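Local structure of EvdO1 (Micromonospora carbonacea, 4XBZ) at residues Q290-A293 and Q297-D300; D38-G43 and H124-R129; V284-I289 and R313-R318. The protein probably acts as a non-haem metal-dependent oxygenase of the phytanoyl-CoA dioxygenase family, catalysing an oxidative cyclization in orthosomycin biosynthesis. All blocks are in the same frame, centred on the assembly; numbering follows the deposited sequence.

Overall arrangement
Interactions 1 and 3 both use helix 275-293, and interaction 1 is nested inside the chain loop that interaction 3 closes; their centres are about 18 Å apart. Interaction 2 lies earlier in the chain, with its centre about 16 Å from that of interaction 1 and about 23 Å from that of interaction 3. It touches both. Arg-292 NH2 of interaction 1 packs 3.3 Å from His-124 CD2, and Leu-128 CD1 meets Ile-289 CG1 of segment 284-289 at 3.8 Å. Helix 125-134 thus packs against helix 275-293. None of the three contacts includes a nickel ligand; the metal is held by His-160, Asp-162 and His-244.

Interaction 1. Residues Q290-A293 and Q297-D300; sequences QMRA and QFGD
The guanidinium of Arg-292 lies flat on the ring of Phe-298. The two planes are 19° apart and their centres are 3.7 Å apart. CZ of Arg-292 sits over the ring face, 10° off the ring normal, so this is a cation-pi contact as well as a stack. The group is not perfectly centred: NH2 of Arg-292 lies over the rim and comes closest, 3.3 Å from CE1 of Phe-298. On the opposite face of the ring is CG of the preceding residue, Gln-297, also offset toward the rim. Each nitrogen of the guanidinium has an oxygen partner. NH2 forms a salt bridge with Glu-68, NE forms one with Glu-301, and NH1 donates to the carbonyl of Met-120. These partners probably fix the rotation of the group and offset its buried positive charge.

The contact folds the chain back where helix 275-293 ends. Segment 290-293 is the last part of helix 275-293, and segment 297-300 is the loop that follows it. Only three residues separate the two segments. The partners of the guanidinium join this chain reversal to helix 66-86, helix 116-121 and the next part of the loop. The ring of Phe-298 also touches Glu-68 and Met-120.

The side chain of Arg-292 is extended, with CG anti to the backbone N (chi1 180°). This carries the charged end well away from the helix backbone, and the side chain crosses Phe-298 at about a right angle. Its aliphatic part also meets the ring, with CG 3.5 Å from CD2 of Phe-298. The backbone takes part too: O of Arg-292 is 3.4 Å from CB of Phe-298. CB of Phe-298 points toward the helix, which places the ring against both the backbone and the side chain of Arg-292.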
loop_
_atom_site.group_PDB
_atom_site.type_symbol
_atom_site.label_atom_id
_atom_site.label_comp_id
_atom_site.label_asym_id
_atom_site.label_seq_id
_atom_site.Cartn_x
_atom_site.Cartn_y
_atom_site.Cartn_z
ATOM N N GLN A 290 -21.641 4.940 -9.671
ATOM C CA GLN A 290 -23.099 4.950 -9.685
ATOM C C GLN A 290 -23.694 4.544 -11.041
ATOM O O GLN A 290 -24.593 3.706 -11.094
ATOM C CB GLN A 290 -23.627 6.328 -9.282
ATOM C CG GLN A 290 -25.011 6.281 -8.651
ATOM C CD GLN A 290 -25.436 7.625 -8.088
ATOM O OE1 GLN A 290 -25.649 8.586 -8.833
ATOM N NE2 GLN A 290 -25.540 7.706 -6.762
ATOM N N MET A 291 -23.212 5.119 -12.139
ATOM C CA MET A 291 -23.773 4.722 -13.423
ATOM C C MET A 291 -23.419 3.267 -13.765
ATOM O O MET A 291 -24.146 2.619 -14.516
ATOM C CB MET A 291 -23.341 5.665 -14.547
ATOM C CG MET A 291 -21.919 6.174 -14.492
ATOM S SD MET A 291 -21.655 7.461 -15.743
ATOM C CE MET A 291 -21.658 6.466 -17.222
ATOM N N ARG A 292 -22.336 2.734 -13.202
ATOM C CA ARG A 292 -22.038 1.331 -13.451
ATOM C C ARG A 292 -23.047 0.464 -12.686
ATOM O O ARG A 292 -23.417 -0.630 -13.131
ATOM C CB ARG A 292 -20.596 0.982 -13.067
ATOM C CG ARG A 292 -20.269 -0.480 -13.309
ATOM C CD ARG A 292 -18.857 -0.880 -12.942
ATOM N NE ARG A 292 -18.599 -2.246 -13.386
ATOM C CZ ARG A 292 -17.919 -2.554 -14.489
ATOM N NH1 ARG A 292 -17.386 -1.592 -15.239
ATOM N NH2 ARG A 292 -17.748 -3.822 -14.830
ATOM N N ALA A 293 -23.518 0.986 -11.555
ATOM C CA ALA A 293 -24.507 0.310 -10.723
ATOM C C ALA A 293 -25.891 0.266 -11.377
ATOM O O ALA A 293 -26.538 -0.788 -11.415
ATOM C CB ALA A 293 -24.589 0.991 -9.359
ATOM N N GLN A 297 -26.512 -4.394 -17.297
ATOM C CA GLN A 297 -25.438 -5.350 -17.540
ATOM C C GLN A 297 -24.599 -5.685 -16.287
ATOM O O GLN A 297 -23.957 -6.734 -16.233
ATOM C CB GLN A 297 -24.519 -4.809 -18.641
ATOM C CG GLN A 297 -23.482 -5.811 -19.137
ATOM C CD GLN A 297 -22.410 -5.189 -20.025
ATOM O OE1 GLN A 297 -21.320 -5.746 -20.172
ATOM N NE2 GLN A 297 -22.716 -4.038 -20.625
ATOM N N PHE A 298 -24.593 -4.800 -15.288
ATOM C CA PHE A 298 -23.724 -4.991 -14.123
ATOM C C PHE A 298 -24.461 -5.153 -12.792
ATOM O O PHE A 298 -23.851 -5.009 -11.735
ATOM C CB PHE A 298 -22.748 -3.821 -13.982
ATOM C CG PHE A 298 -21.897 -3.578 -15.189
ATOM C CD1 PHE A 298 -21.094 -4.585 -15.706
ATOM C CD2 PHE A 298 -21.872 -2.328 -15.785
ATOM C CE1 PHE A 298 -20.299 -4.350 -16.813
ATOM C CE2 PHE A 298 -21.083 -2.085 -16.881
ATOM C CZ PHE A 298 -20.297 -3.089 -17.398
ATOM N N GLY A 299 -25.759 -5.448 -12.841
ATOM C CA GLY A 299 -26.560 -5.637 -11.635
ATOM C C GLY A 299 -26.069 -6.689 -10.645
ATOM O O GLY A 299 -26.191 -6.507 -9.436
ATOM N N ASP A 300 -25.512 -7.787 -11.148
ATOM C CA ASP A 300 -25.010 -8.858 -10.281
ATOM C C ASP A 300 -23.730 -8.461 -9.543
ATOM O O ASP A 300 -23.253 -9.195 -8.673
ATOM C CB ASP A 300 -24.756 -10.135 -11.094
ATOM C CG ASP A 300 -25.955 -11.077 -11.105
ATOM O OD1 ASP A 300 -26.447 -11.436 -10.010
ATOM O OD2 ASP A 300 -26.402 -11.461 -12.208
#

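Interaction 2. Residues D38-G43 and H124-R129; sequences DIRRTG and HPLLLR
This is a small, partly buried side-chain contact between Arg-40 and Ile-39 on one segment and Leu-126 and His-124 on the other. It joins the loop between strand 36-38 and helix 46-55 to the start of helix 125-134. CD1 of Leu-126 is the central atom. It lies over the middle of one face of the Arg-40 guanidinium, 3.9 Å from CZ of Arg-40. It also touches the aliphatic part of that side chain, 3.8 Å from CG of Arg-40. CG2 of Ile-39 touches the same methyl, CD1 of Leu-126, at 4.2 Å.

Leu-127, on the same helix, packs on Ile-183 and Phe-259 of strands 179-184 and 256-263. The helix therefore lies against the large sheet of the double-stranded beta-helix. His-124 is its N-cap residue. ND1 of His-124 accepts from N of Leu-126 at 3.1 Å, and this N lies close to the imidazole plane. The bond is bent, with an angle of 139° at the hydrogen. A chi1 of -169° turns the ring so that its ND1 edge meets N of Leu-126. The capping bond links the N-cap residue and the helix residue that both meet Arg-40.

At the edge of the imidazole, NH2 of Arg-40 stands 3.9 Å from NE2 of His-124. The guanidinium and ring planes are 77° apart. Both nitrogens turn to the carbonyl of Leu-63: Arg-40 donates a hydrogen bond to it, and His-124 a weak one.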
loop_
_atom_site.group_PDB
_atom_site.type_symbol
_atom_site.label_atom_id
_atom_site.label_comp_id
_atom_site.label_asym_id
_atom_site.label_seq_id
_atom_site.Cartn_x
_atom_site.Cartn_y
_atom_site.Cartn_z
ATOM N N ASP A 38 -5.060 -14.168 -10.867
ATOM C CA ASP A 38 -6.316 -14.543 -11.506
ATOM C C ASP A 38 -7.442 -14.038 -10.619
ATOM O O ASP A 38 -7.982 -14.784 -9.796
ATOM C CB ASP A 38 -6.420 -16.058 -11.721
ATOM C CG ASP A 38 -7.293 -16.419 -12.931
ATOM O OD1 ASP A 38 -6.724 -16.816 -13.979
ATOM O OD2 ASP A 38 -8.543 -16.285 -12.846
ATOM N N ILE A 39 -7.795 -12.769 -10.803
ATOM C CA ILE A 39 -8.612 -12.057 -9.834
ATOM C C ILE A 39 -9.981 -12.682 -9.616
ATOM O O ILE A 39 -10.515 -12.647 -8.510
ATOM C CB ILE A 39 -8.791 -10.577 -10.237
ATOM C CG1 ILE A 39 -9.445 -9.802 -9.091
ATOM C CG2 ILE A 39 -9.569 -10.430 -11.555
ATOM C CD1 ILE A 39 -8.670 -9.918 -7.791
ATOM N N ARG A 40 -10.548 -13.275 -10.655
ATOM C CA ARG A 40 -11.887 -13.840 -10.527
ATOM C C ARG A 40 -11.816 -15.257 -9.992
ATOM O O ARG A 40 -12.818 -15.800 -9.537
ATOM C CB ARG A 40 -12.627 -13.797 -11.861
ATOM C CG ARG A 40 -13.032 -12.381 -12.265
ATOM C CD ARG A 40 -13.628 -12.346 -13.662
ATOM N NE ARG A 40 -14.023 -10.997 -14.040
ATOM C CZ ARG A 40 -15.202 -10.466 -13.737
ATOM N NH1 ARG A 40 -16.085 -11.185 -13.049
ATOM N NH2 ARG A 40 -15.492 -9.227 -14.119
ATOM N N ARG A 41 -10.622 -15.839 -10.025
ATOM C CA ARG A 41 -10.420 -17.177 -9.506
ATOM C C ARG A 41 -10.073 -17.164 -8.019
ATOM O O ARG A 41 -10.749 -17.804 -7.213
ATOM C CB ARG A 41 -9.318 -17.894 -10.285
ATOM C CG ARG A 41 -8.846 -19.166 -9.615
ATOM C CD ARG A 41 -7.874 -19.943 -10.480
ATOM N NE ARG A 41 -7.664 -21.283 -9.938
ATOM C CZ ARG A 41 -7.165 -22.305 -10.628
ATOM N NH1 ARG A 41 -6.828 -22.150 -11.903
ATOM N NH2 ARG A 41 -7.011 -23.491 -10.040
ATOM N N THR A 42 -9.026 -16.426 -7.659
ATOM C CA THR A 42 -8.477 -16.475 -6.303
ATOM C C THR A 42 -8.856 -15.260 -5.453
ATOM O O THR A 42 -8.945 -15.348 -4.227
ATOM C CB THR A 42 -6.934 -16.579 -6.336
ATOM O OG1 THR A 42 -6.388 -15.413 -6.959
ATOM C CG2 THR A 42 -6.487 -17.811 -7.121
ATOM N N GLY A 43 -9.080 -14.127 -6.112
ATOM C CA GLY A 43 -9.169 -12.853 -5.420
ATOM C C GLY A 43 -7.756 -12.305 -5.333
ATOM O O GLY A 43 -6.815 -12.941 -5.811
ATOM N N HIS A 124 -15.296 0.128 -12.190
ATOM C CA HIS A 124 -15.224 -1.334 -12.098
ATOM C C HIS A 124 -14.754 -1.782 -10.717
ATOM O O HIS A 124 -13.616 -1.508 -10.330
ATOM C CB HIS A 124 -14.288 -1.877 -13.185
ATOM C CG HIS A 124 -14.340 -3.366 -13.366
ATOM N ND1 HIS A 124 -14.158 -4.256 -12.327
ATOM C CD2 HIS A 124 -14.521 -4.120 -14.478
ATOM C CE1 HIS A 124 -14.234 -5.493 -12.788
ATOM N NE2 HIS A 124 -14.452 -5.438 -14.091
ATOM N N PRO A 125 -15.624 -2.507 -9.987
ATOM C CA PRO A 125 -15.448 -2.843 -8.569
ATOM C C PRO A 125 -14.260 -3.771 -8.285
ATOM O O PRO A 125 -13.700 -3.671 -7.194
ATOM C CB PRO A 125 -16.772 -3.525 -8.208
ATOM C CG PRO A 125 -17.251 -4.111 -9.507
ATOM C CD PRO A 125 -16.821 -3.149 -10.563
ATOM N N LEU A 126 -13.870 -4.638 -9.226
ATOM C CA LEU A 126 -12.685 -5.466 -9.015
ATOM C C LEU A 126 -11.427 -4.606 -9.145
ATOM O O LEU A 126 -10.488 -4.716 -8.343
ATOM C CB LEU A 126 -12.638 -6.645 -9.995
ATOM C CG LEU A 126 -13.695 -7.742 -9.818
ATOM C CD1 LEU A 126 -13.393 -8.975 -10.677
ATOM C CD2 LEU A 126 -13.873 -8.133 -8.348
ATOM N N LEU A 127 -11.418 -3.741 -10.157
ATOM C CA LEU A 127 -10.330 -2.781 -10.330
ATOM C C LEU A 127 -10.144 -1.913 -9.068
ATOM O O LEU A 127 -9.045 -1.839 -8.500
ATOM C CB LEU A 127 -10.593 -1.907 -11.559
ATOM C CG LEU A 127 -9.643 -0.752 -11.868
ATOM C CD1 LEU A 127 -8.198 -1.211 -11.899
ATOM C CD2 LEU A 127 -10.021 -0.058 -13.197
ATOM N N LEU A 128 -11.226 -1.286 -8.618
ATOM C CA LEU A 128 -11.175 -0.374 -7.470
ATOM C C LEU A 128 -10.875 -1.062 -6.115
ATOM O O LEU A 128 -10.190 -0.490 -5.267
ATOM C CB LEU A 128 -12.484 0.394 -7.375
ATOM C CG LEU A 128 -12.786 1.296 -8.565
ATOM C CD1 LEU A 128 -14.203 1.840 -8.444
ATOM C CD2 LEU A 128 -11.775 2.439 -8.632
ATOM N N ARG A 129 -11.359 -2.288 -5.924
ATOM C CA ARG A 129 -11.039 -3.009 -4.696
ATOM C C ARG A 129 -9.569 -3.405 -4.651
ATOM O O ARG A 129 -8.981 -3.475 -3.562
ATOM C CB ARG A 129 -11.929 -4.247 -4.521
ATOM C CG ARG A 129 -13.282 -3.894 -3.904
ATOM C CD ARG A 129 -13.979 -5.092 -3.264
ATOM N NE ARG A 129 -14.765 -5.871 -4.216
ATOM C CZ ARG A 129 -15.937 -5.484 -4.720
ATOM N NH1 ARG A 129 -16.463 -4.310 -4.383
ATOM N NH2 ARG A 129 -16.581 -6.270 -5.575
#

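Interaction 3. Residues V284-I289 and R313-R318; sequences VLRSCI and RHWVDR
Two torsions set up the stack of Arg-286 on Trp-315. The Arg-286 side chain leaves the helix with CG beside the backbone N and runs straight to CD. It then bends at chi3 (89°), which turns the guanidinium to lie along the indole instead of pointing into it. In Trp-315, CG lies between the backbone N and the carbonyl carbon (chi1 64°), and the indole presents a face to the helix.

The guanidinium and indole planes are almost parallel, at 3° to each other. CZ of Arg-286 is 3.8 Å from the centroid of the five-membered ring of Trp-315, a cation-pi contact. NE of Arg-286 lies over the middle of the indole, 3.4 Å from CE2 of Trp-315. The methylene at the bend joins in: CD of Arg-286 makes a CH-pi contact with the five-membered ring, 3.5 Å from its centroid. NH1 of Arg-286 and NE1 of Trp-315 are 3.4 Å apart, but both are donors and do not bond; they meet through the stack. CB of Arg-313 lies over the rim of the other indole face.

Within segment 313-318, ND1 of His-314 donates to OD2 of Asp-317 at 3.2 Å. The bond spans Trp-315 and Val-316, and OD2 is met from above the carboxylate plane. The backbone N of His-314 is bonded to Gln-282, which ties this segment to helix 275-293 one turn before Arg-286. The arrangement is a surface arginine-tryptophan cation-pi stack, and it joins the loop after helix 275-293 to the exposed side of that helix.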
loop_
_atom_site.group_PDB
_atom_site.type_symbol
_atom_site.label_atom_id
_atom_site.label_comp_id
_atom_site.label_asym_id
_atom_site.label_seq_id
_atom_site.Cartn_x
_atom_site.Cartn_y
_atom_site.Cartn_z
ATOM N N VAL A 284 -16.014 12.498 -9.609
ATOM C CA VAL A 284 -15.864 11.661 -10.801
ATOM C C VAL A 284 -15.965 10.165 -10.420
ATOM O O VAL A 284 -16.743 9.413 -11.022
ATOM C CB VAL A 284 -14.517 11.920 -11.515
ATOM C CG1 VAL A 284 -14.304 10.921 -12.655
ATOM C CG2 VAL A 284 -14.438 13.344 -12.008
ATOM N N LEU A 285 -15.209 9.752 -9.401
ATOM C CA LEU A 285 -15.204 8.350 -8.971
ATOM C C LEU A 285 -16.602 7.881 -8.563
ATOM O O LEU A 285 -17.062 6.799 -8.963
ATOM C CB LEU A 285 -14.233 8.140 -7.807
ATOM C CG LEU A 285 -14.019 6.679 -7.400
ATOM C CD1 LEU A 285 -13.433 5.914 -8.557
ATOM C CD2 LEU A 285 -13.113 6.533 -6.171
ATOM N N ARG A 286 -17.272 8.697 -7.755
ATOM C CA ARG A 286 -18.591 8.332 -7.252
ATOM C C ARG A 286 -19.608 8.348 -8.388
ATOM O O ARG A 286 -20.532 7.538 -8.416
ATOM C CB ARG A 286 -19.021 9.274 -6.117
ATOM C CG ARG A 286 -18.074 9.257 -4.929
ATOM C CD ARG A 286 -18.494 10.227 -3.853
ATOM N NE ARG A 286 -19.414 9.595 -2.923
ATOM C CZ ARG A 286 -20.673 9.969 -2.758
ATOM N NH1 ARG A 286 -21.157 10.989 -3.456
ATOM N NH2 ARG A 286 -21.444 9.329 -1.889
ATOM N N SER A 287 -19.421 9.261 -9.335
ATOM C CA SER A 287 -20.301 9.316 -10.479
ATOM C C SER A 287 -20.144 8.063 -11.333
ATOM O O SER A 287 -21.137 7.499 -11.785
ATOM C CB SER A 287 -20.032 10.561 -11.306
ATOM O OG SER A 287 -20.890 10.577 -12.429
ATOM N N CYS A 288 -18.905 7.612 -11.536
ATOM C CA CYS A 288 -18.673 6.439 -12.376
ATOM C C CYS A 288 -19.181 5.170 -11.703
ATOM O O CYS A 288 -19.719 4.275 -12.366
ATOM C CB CYS A 288 -17.188 6.285 -12.724
ATOM S SG CYS A 288 -16.490 7.614 -13.739
ATOM N N ILE A 289 -19.014 5.097 -10.387
ATOM C CA ILE A 289 -19.447 3.920 -9.659
ATOM C C ILE A 289 -20.957 3.807 -9.775
ATOM O O ILE A 289 -21.487 2.716 -9.989
ATOM C CB ILE A 289 -19.019 3.953 -8.173
ATOM C CG1 ILE A 289 -17.506 3.759 -8.051
ATOM C CG2 ILE A 289 -19.715 2.847 -7.394
ATOM C CD1 ILE A 289 -16.962 3.934 -6.659
ATOM N N ARG A 313 -12.884 13.553 2.780
ATOM C CA ARG A 313 -14.041 13.601 1.904
ATOM C C ARG A 313 -14.252 15.058 1.526
ATOM O O ARG A 313 -14.369 15.927 2.389
ATOM C CB ARG A 313 -15.263 12.993 2.571
ATOM C CG ARG A 313 -15.014 11.550 2.931
ATOM C CD ARG A 313 -16.012 11.018 3.930
ATOM N NE ARG A 313 -15.722 9.623 4.244
ATOM C CZ ARG A 313 -16.562 8.612 4.043
ATOM N NH1 ARG A 313 -17.777 8.837 3.549
ATOM N NH2 ARG A 313 -16.192 7.375 4.350
ATOM N N HIS A 314 -14.243 15.327 0.228
ATOM C CA HIS A 314 -14.285 16.686 -0.284
ATOM C C HIS A 314 -15.284 16.803 -1.425
ATOM O O HIS A 314 -15.392 17.843 -2.070
ATOM C CB HIS A 314 -12.898 17.114 -0.752
ATOM C CG HIS A 314 -11.902 17.245 0.355
ATOM N ND1 HIS A 314 -12.068 18.124 1.404
ATOM C CD2 HIS A 314 -10.725 16.613 0.576
ATOM C CE1 HIS A 314 -11.042 18.020 2.229
ATOM N NE2 HIS A 314 -10.210 17.113 1.747
ATOM N N TRP A 315 -16.035 15.736 -1.652
ATOM C CA TRP A 315 -16.921 15.670 -2.799
ATOM C C TRP A 315 -18.238 16.391 -2.568
ATOM O O TRP A 315 -19.206 16.180 -3.295
ATOM C CB TRP A 315 -17.191 14.222 -3.175
ATOM C CG TRP A 315 -17.931 13.408 -2.136
ATOM C CD1 TRP A 315 -19.252 13.508 -1.798
ATOM C CD2 TRP A 315 -17.399 12.332 -1.352
ATOM N NE1 TRP A 315 -19.565 12.578 -0.842
ATOM C CE2 TRP A 315 -18.446 11.841 -0.552
ATOM C CE3 TRP A 315 -16.138 11.738 -1.250
ATOM C CZ2 TRP A 315 -18.272 10.785 0.341
ATOM C CZ3 TRP A 315 -15.968 10.696 -0.370
ATOM C CH2 TRP A 315 -17.029 10.229 0.419
ATOM N N VAL A 316 -18.279 17.232 -1.547
ATOM C CA VAL A 316 -19.419 18.109 -1.353
ATOM C C VAL A 316 -18.937 19.557 -1.336
ATOM O O VAL A 316 -19.741 20.480 -1.274
ATOM C CB VAL A 316 -20.181 17.775 -0.046
ATOM C CG1 VAL A 316 -20.560 16.291 -0.014
ATOM C CG2 VAL A 316 -19.347 18.155 1.176
ATOM N N ASP A 317 -17.617 19.740 -1.400
ATOM C CA ASP A 317 -16.988 21.067 -1.330
ATOM C C ASP A 317 -17.342 21.964 -2.503
ATOM O O ASP A 317 -17.261 23.190 -2.408
ATOM C CB ASP A 317 -15.467 20.947 -1.272
ATOM C CG ASP A 317 -14.968 20.436 0.057
ATOM O OD1 ASP A 317 -15.781 19.875 0.830
ATOM O OD2 ASP A 317 -13.754 20.593 0.318
ATOM N N ARG A 318 -17.690 21.343 -3.621
ATOM C CA ARG A 318 -18.029 22.075 -4.829
ATOM C C ARG A 318 -19.427 21.637 -5.252
ATOM O O ARG A 318 -19.900 20.573 -4.830
ATOM C CB ARG A 318 -16.991 21.821 -5.944
ATOM C CG ARG A 318 -15.924 22.925 -6.120
ATOM C CD ARG A 318 -15.222 23.258 -4.809
ATOM N NE ARG A 318 -14.220 24.320 -4.923
ATOM C CZ ARG A 318 -13.691 24.966 -3.878
ATOM N NH1 ARG A 318 -14.076 24.670 -2.636
ATOM N NH2 ARG A 318 -12.782 25.914 -4.069
#